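SUBA (Escherichia coli, PDB 2IY9) cleaves the host endoplasmic reticulum chaperone BiP as the subtilisin-like serine protease subunit of an AB5 toxin, triggering ER stress and cell death. Local coordinates at residues Lys145-Ser150 with Arg175-Ala180; Ile216-Leu221 with Ile249-Gln254. One frame throughout, in Å; residues are numbered along the deposited sequence.

Interaction 1. Residues Lys145-Ser150 with Arg175-Ala180; sequences KIINIS and RLIVAA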
loop_
_atom_site.group_PDB
_atom_site.type_symbol
_atom_site.label_atom_id
_atom_site.label_comp_id
_atom_site.label_asym_id
_atom_site.label_seq_id
_atom_site.Cartn_x
_atom_site.Cartn_y
_atom_site.Cartn_z
ATOM N N LYS A 145 -2.631 -2.558 -11.453
ATOM C CA LYS A 145 -2.505 -1.110 -11.587
ATOM C C LYS A 145 -2.055 -0.512 -10.249
ATOM O O LYS A 145 -1.234 0.429 -10.193
ATOM C CB LYS A 145 -3.864 -0.519 -11.974
ATOM C CG LYS A 145 -3.825 0.925 -12.451
ATOM C CD LYS A 145 -5.228 1.429 -12.749
ATOM C CE LYS A 145 -5.227 2.810 -13.403
ATOM N NZ LYS A 145 -4.622 2.797 -14.785
ATOM N N ILE A 146 -2.640 -1.045 -9.180
ATOM C CA ILE A 146 -2.298 -0.641 -7.833
ATOM C C ILE A 146 -1.338 -1.672 -7.268
ATOM O O ILE A 146 -1.690 -2.844 -7.129
ATOM C CB ILE A 146 -3.536 -0.513 -6.911
ATOM C CG1 ILE A 146 -4.596 0.429 -7.516
ATOM C CG2 ILE A 146 -3.098 -0.077 -5.504
ATOM C CD1 ILE A 146 -4.032 1.770 -8.078
ATOM N N ILE A 147 -0.133 -1.206 -6.945
ATOM C CA ILE A 147 0.955 -2.048 -6.475
ATOM C C ILE A 147 1.275 -1.751 -5.007
ATOM O O ILE A 147 1.770 -0.672 -4.671
ATOM C CB ILE A 147 2.232 -1.837 -7.350
ATOM C CG1 ILE A 147 1.927 -2.089 -8.840
ATOM C CG2 ILE A 147 3.376 -2.738 -6.882
ATOM C CD1 ILE A 147 2.991 -1.503 -9.770
ATOM N N ASN A 148 1.003 -2.727 -4.143
ATOM C CA ASN A 148 1.195 -2.568 -2.703
ATOM C C ASN A 148 2.564 -3.034 -2.254
ATOM O O ASN A 148 2.936 -4.210 -2.421
ATOM C CB ASN A 148 0.122 -3.336 -1.937
ATOM C CG ASN A 148 0.190 -3.092 -0.440
ATOM O OD1 ASN A 148 0.884 -3.809 0.309
ATOM N ND2 ASN A 148 -0.498 -2.055 0.001
ATOM N N ILE A 149 3.311 -2.102 -1.671
ATOM C CA ILE A 149 4.627 -2.401 -1.134
ATOM C C ILE A 149 4.657 -1.983 0.345
ATOM O O ILE A 149 5.094 -0.883 0.693
ATOM C CB ILE A 149 5.747 -1.732 -1.973
ATOM C CG1 ILE A 149 5.507 -2.032 -3.470
ATOM C CG2 ILE A 149 7.142 -2.189 -1.480
ATOM C CD1 ILE A 149 6.688 -1.823 -4.407
ATOM N N SER A 150 4.164 -2.881 1.192
ATOM C CA SER A 150 4.132 -2.684 2.641
ATOM C C SER A 150 5.501 -3.012 3.253
ATOM O O SER A 150 5.644 -3.950 4.044
ATOM C CB SER A 150 3.050 -3.567 3.272
ATOM O OG SER A 150 1.757 -3.039 3.069
ATOM N N ARG A 175 0.396 3.100 -13.716
ATOM C CA ARG A 175 0.359 2.342 -12.456
ATOM C C ARG A 175 0.823 3.177 -11.271
ATOM O O ARG A 175 1.563 4.155 -11.438
ATOM C CB ARG A 175 1.208 1.072 -12.557
ATOM C CG ARG A 175 0.860 0.199 -13.752
ATOM C CD ARG A 175 1.661 -1.111 -13.770
ATOM N NE ARG A 175 1.485 -1.789 -15.049
ATOM C CZ ARG A 175 0.458 -2.582 -15.348
ATOM N NH1 ARG A 175 -0.487 -2.830 -14.452
ATOM N NH2 ARG A 175 0.393 -3.149 -16.545
ATOM N N LEU A 176 0.382 2.768 -10.078
ATOM C CA LEU A 176 0.743 3.424 -8.841
ATOM C C LEU A 176 1.399 2.466 -7.874
ATOM O O LEU A 176 0.997 1.309 -7.769
ATOM C CB LEU A 176 -0.483 4.023 -8.157
ATOM C CG LEU A 176 -1.075 5.244 -8.855
ATOM C CD1 LEU A 176 -2.399 5.558 -8.216
ATOM C CD2 LEU A 176 -0.085 6.447 -8.825
ATOM N N ILE A 177 2.396 2.970 -7.157
ATOM C CA ILE A 177 3.033 2.195 -6.096
ATOM C C ILE A 177 2.668 2.817 -4.764
ATOM O O ILE A 177 2.920 4.007 -4.521
ATOM C CB ILE A 177 4.551 2.125 -6.254
ATOM C CG1 ILE A 177 4.897 1.289 -7.494
ATOM C CG2 ILE A 177 5.197 1.519 -5.012
ATOM C CD1 ILE A 177 6.369 1.174 -7.735
ATOM N N VAL A 178 2.040 2.009 -3.925
ATOM C CA VAL A 178 1.678 2.429 -2.586
ATOM C C VAL A 178 2.737 1.843 -1.655
ATOM O O VAL A 178 2.862 0.619 -1.530
ATOM C CB VAL A 178 0.254 1.969 -2.221
ATOM C CG1 VAL A 178 -0.206 2.632 -0.912
ATOM C CG2 VAL A 178 -0.715 2.319 -3.357
ATOM N N ALA A 179 3.519 2.737 -1.047
ATOM C CA ALA A 179 4.744 2.370 -0.330
ATOM C C ALA A 179 4.755 2.845 1.121
ATOM O O ALA A 179 4.575 4.029 1.388
ATOM C CB ALA A 179 5.944 2.925 -1.060
ATOM N N ALA A 180 4.978 1.911 2.051
ATOM C CA ALA A 180 5.106 2.233 3.479
ATOM C C ALA A 180 6.372 3.057 3.704
ATOM O O ALA A 180 7.409 2.765 3.095
ATOM C CB ALA A 180 5.168 0.941 4.304
#

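Interaction 2. Residues Ile216-Leu221 with Ile249-Gln254; sequences IRVAAL and IAAPGQ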
loop_
_atom_site.group_PDB
_atom_site.type_symbol
_atom_site.label_atom_id
_atom_site.label_comp_id
_atom_site.label_asym_id
_atom_site.label_seq_id
_atom_site.Cartn_x
_atom_site.Cartn_y
_atom_site.Cartn_z
ATOM N N ILE A 216 2.991 6.642 -3.819
ATOM C CA ILE A 216 2.197 7.232 -2.750
ATOM C C ILE A 216 2.749 6.695 -1.429
ATOM O O ILE A 216 2.684 5.492 -1.162
ATOM C CB ILE A 216 0.687 6.905 -2.898
ATOM C CG1 ILE A 216 0.141 7.517 -4.195
ATOM C CG2 ILE A 216 -0.105 7.447 -1.701
ATOM C CD1 ILE A 216 -1.259 7.027 -4.558
ATOM N N ARG A 217 3.338 7.593 -0.646
ATOM C CA ARG A 217 4.098 7.240 0.562
ATOM C C ARG A 217 3.180 7.368 1.763
ATOM O O ARG A 217 2.623 8.430 2.004
ATOM C CB ARG A 217 5.300 8.186 0.739
ATOM C CG ARG A 217 6.292 8.153 -0.423
ATOM C CD ARG A 217 7.046 9.488 -0.596
ATOM N NE ARG A 217 7.827 9.442 -1.834
ATOM C CZ ARG A 217 7.349 9.781 -3.025
ATOM N NH1 ARG A 217 6.102 10.240 -3.136
ATOM N NH2 ARG A 217 8.120 9.687 -4.102
ATOM N N VAL A 218 3.035 6.280 2.511
ATOM C CA VAL A 218 1.998 6.176 3.529
ATOM C C VAL A 218 2.584 6.084 4.953
ATOM O O VAL A 218 3.433 5.232 5.226
ATOM C CB VAL A 218 1.061 4.963 3.240
ATOM C CG1 VAL A 218 -0.012 4.816 4.340
ATOM C CG2 VAL A 218 0.387 5.092 1.851
ATOM N N ALA A 219 2.124 6.970 5.836
ATOM C CA ALA A 219 2.413 6.902 7.282
ATOM C C ALA A 219 1.226 6.330 8.073
ATOM O O ALA A 219 0.097 6.304 7.575
ATOM C CB ALA A 219 2.772 8.282 7.812
ATOM N N ALA A 220 1.479 5.930 9.326
ATOM C CA ALA A 220 0.489 5.199 10.139
ATOM C C ALA A 220 -0.073 6.040 11.284
ATOM O O ALA A 220 0.683 6.677 12.033
ATOM C CB ALA A 220 1.103 3.931 10.690
ATOM N N LEU A 221 -1.398 6.033 11.403
ATOM C CA LEU A 221 -2.101 6.803 12.428
ATOM C C LEU A 221 -2.498 5.939 13.605
ATOM O O LEU A 221 -2.811 4.753 13.443
ATOM C CB LEU A 221 -3.372 7.422 11.845
ATOM C CG LEU A 221 -3.182 8.480 10.761
ATOM C CD1 LEU A 221 -4.497 8.787 10.069
ATOM C CD2 LEU A 221 -2.531 9.753 11.343
ATOM N N ILE A 249 0.520 10.746 2.562
ATOM C CA ILE A 249 -0.764 10.542 3.232
ATOM C C ILE A 249 -0.554 9.677 4.474
ATOM O O ILE A 249 0.368 8.844 4.522
ATOM C CB ILE A 249 -1.806 9.869 2.275
ATOM C CG1 ILE A 249 -3.242 10.051 2.790
ATOM C CG2 ILE A 249 -1.469 8.379 2.033
ATOM C CD1 ILE A 249 -4.319 9.670 1.767
ATOM N N ALA A 250 -1.413 9.880 5.469
ATOM C CA ALA A 250 -1.448 9.009 6.627
ATOM C C ALA A 250 -2.769 8.252 6.660
ATOM O O ALA A 250 -3.821 8.762 6.250
ATOM C CB ALA A 250 -1.232 9.804 7.919
ATOM N N ALA A 251 -2.702 7.026 7.157
ATOM C CA ALA A 251 -3.859 6.166 7.187
ATOM C C ALA A 251 -3.873 5.374 8.481
ATOM O O ALA A 251 -2.842 5.273 9.150
ATOM C CB ALA A 251 -3.839 5.241 5.975
ATOM N N PRO A 252 -5.047 4.837 8.864
ATOM C CA PRO A 252 -5.143 3.941 10.014
ATOM C C PRO A 252 -3.994 2.928 10.076
ATOM O O PRO A 252 -3.769 2.181 9.118
ATOM C CB PRO A 252 -6.478 3.236 9.778
ATOM C CG PRO A 252 -7.325 4.313 9.151
ATOM C CD PRO A 252 -6.370 5.079 8.241
ATOM N N GLY A 253 -3.266 2.926 11.195
ATOM C CA GLY A 253 -2.140 2.021 11.367
ATOM C C GLY A 253 -1.873 1.596 12.801
ATOM O O GLY A 253 -0.727 1.350 13.166
ATOM N N GLN A 254 -2.929 1.486 13.599
ATOM C CA GLN A 254 -2.807 0.980 14.980
ATOM C C GLN A 254 -3.946 0.023 15.318
ATOM O O GLN A 254 -5.089 0.276 14.943
ATOM C CB GLN A 254 -2.807 2.146 15.961
ATOM C CG GLN A 254 -2.395 1.773 17.369
ATOM C CD GLN A 254 -2.536 2.939 18.300
ATOM O OE1 GLN A 254 -3.643 3.341 18.638
ATOM N NE2 GLN A 254 -1.411 3.509 18.703
#

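Interaction 1. Residues Lys145-Ser150 with Arg175-Ala180
Strands 147-149 and 176-180 run parallel, their axes approaching to 4.8 Å with 16° between their directions, and the helix 160-172 that joins them completes a beta-alpha-beta crossover of the subtilisin-like fold. Their amides alternate: Leu176 N, Val178 N and Ala180 N give to Lys145 O, Ile147 O and Ile149 O, while Ile147 N and Ile149 N give back to Leu176 O and Val178 O. Because Ile147 O also receives the CA-H of Ile177 (Ile147 O to Ile177 CA 3.4 Å), it gathers donors from two successive residues of the facing strand.

On one face Ile147, Ile149 and Ile177 pack against helix 125-134. Beta-branched isoleucine favours the extended backbone, and its two branches let Ile177 meet both neighbours: CG2 touches Ile149 CD1 at 3.7 Å, CG1 touches Ile147 CD1 at 4.1 Å. Ala179, being small, fits against Pro199. The other face carries Ile146 and Leu176 side by side, CD1 to CD1, and Val178, whose CG2 lies 4.0 Å from Ile146 CG2. Val178 CG2 is anti to the carbonyl carbon (chi1 -170° for CG1), which turns it back toward Ile146; helices 271-288 and 294-304 cover this side.

Lys145 NZ is held by the carbonyls of Ala292, Pro290 and Asp174, and Asn148 ND2 bonds to Ser279 OG. Ser150 O is hydrogen-bonded to His89 NE2, His89 being inferred to belong to the charge relay system. Ser150 OG is hydrogen-bonded to Ser272 O, with Asn148 OD1, 3.0 Å from Ser150 OG, as a competing acceptor for its one proton.

Interaction 2. Residues Ile216-Leu221 with Ile249-Gln254
The flat groups that meet between Ile216-Leu221 and Ile249-Gln254 are peptide units joined by hydrogen bonds: Ala219 N lies in the carbonyl plane of Ile249, and Gly253 N in that of Leu221, on a lone pair. Leu221 N instead stands 30° out of the plane of the Ala251 carbonyl. Ile249 N to Arg217 O (3.2 Å) and Ala251 N to Ala219 O (2.9 Å) complete the five bonds. The short parallel strand segments are twisted by 42°.

One face of the sheet bears Ile216, Val218, Ala220, Ile249 and Ala251. Ile249 CG2, between its backbone N and carbonyl carbon, reaches Val218 CG2 at 3.8 Å and Ile216 CG2 at 4.1 Å. Gly253, lacking a side chain, lets its CA approach Ala220 CB to 3.8 Å. The opposite face has Ala219 beside the small Ala250, which accepts Leu221 CD2 at 3.7 Å from Ala250 CB. With CG anti to its carbonyl carbon (chi1 -66°), Leu221 also lays CB and CG against Ala251 O.

Arg217 reaches Asp248 and Asp213 through salt bridges. Helices 271-288 and 294-304 pack on the Val218 and Ile249 face, helix 25-30 meets Pro252, and strand 249-252 forms the sheet's outer border.

Interactions 1 and 2, with centres 13 Å apart, follow one another along the chain and share one seven-stranded parallel sheet. Strands 176-180 and 215-221 are neighbours in it, so four consecutive strands, from 147-149 to 249-252, are joined: Ile177 O lies 2.7 Å from Ile216 N, a probable hydrogen bond, and Val178 CG1 packs on Val218 CG2. Helix 271-288 packs on the face bearing Asn148, Val178 and Val218, as helix 294-304 does on both contacts, and it carries Ser272 of the inferred charge relay system next to the strands. The side chain of Ser150 is about 4 Å from that of Ser272. The side chain of Ala220 is about 8 Å from that of Ser272.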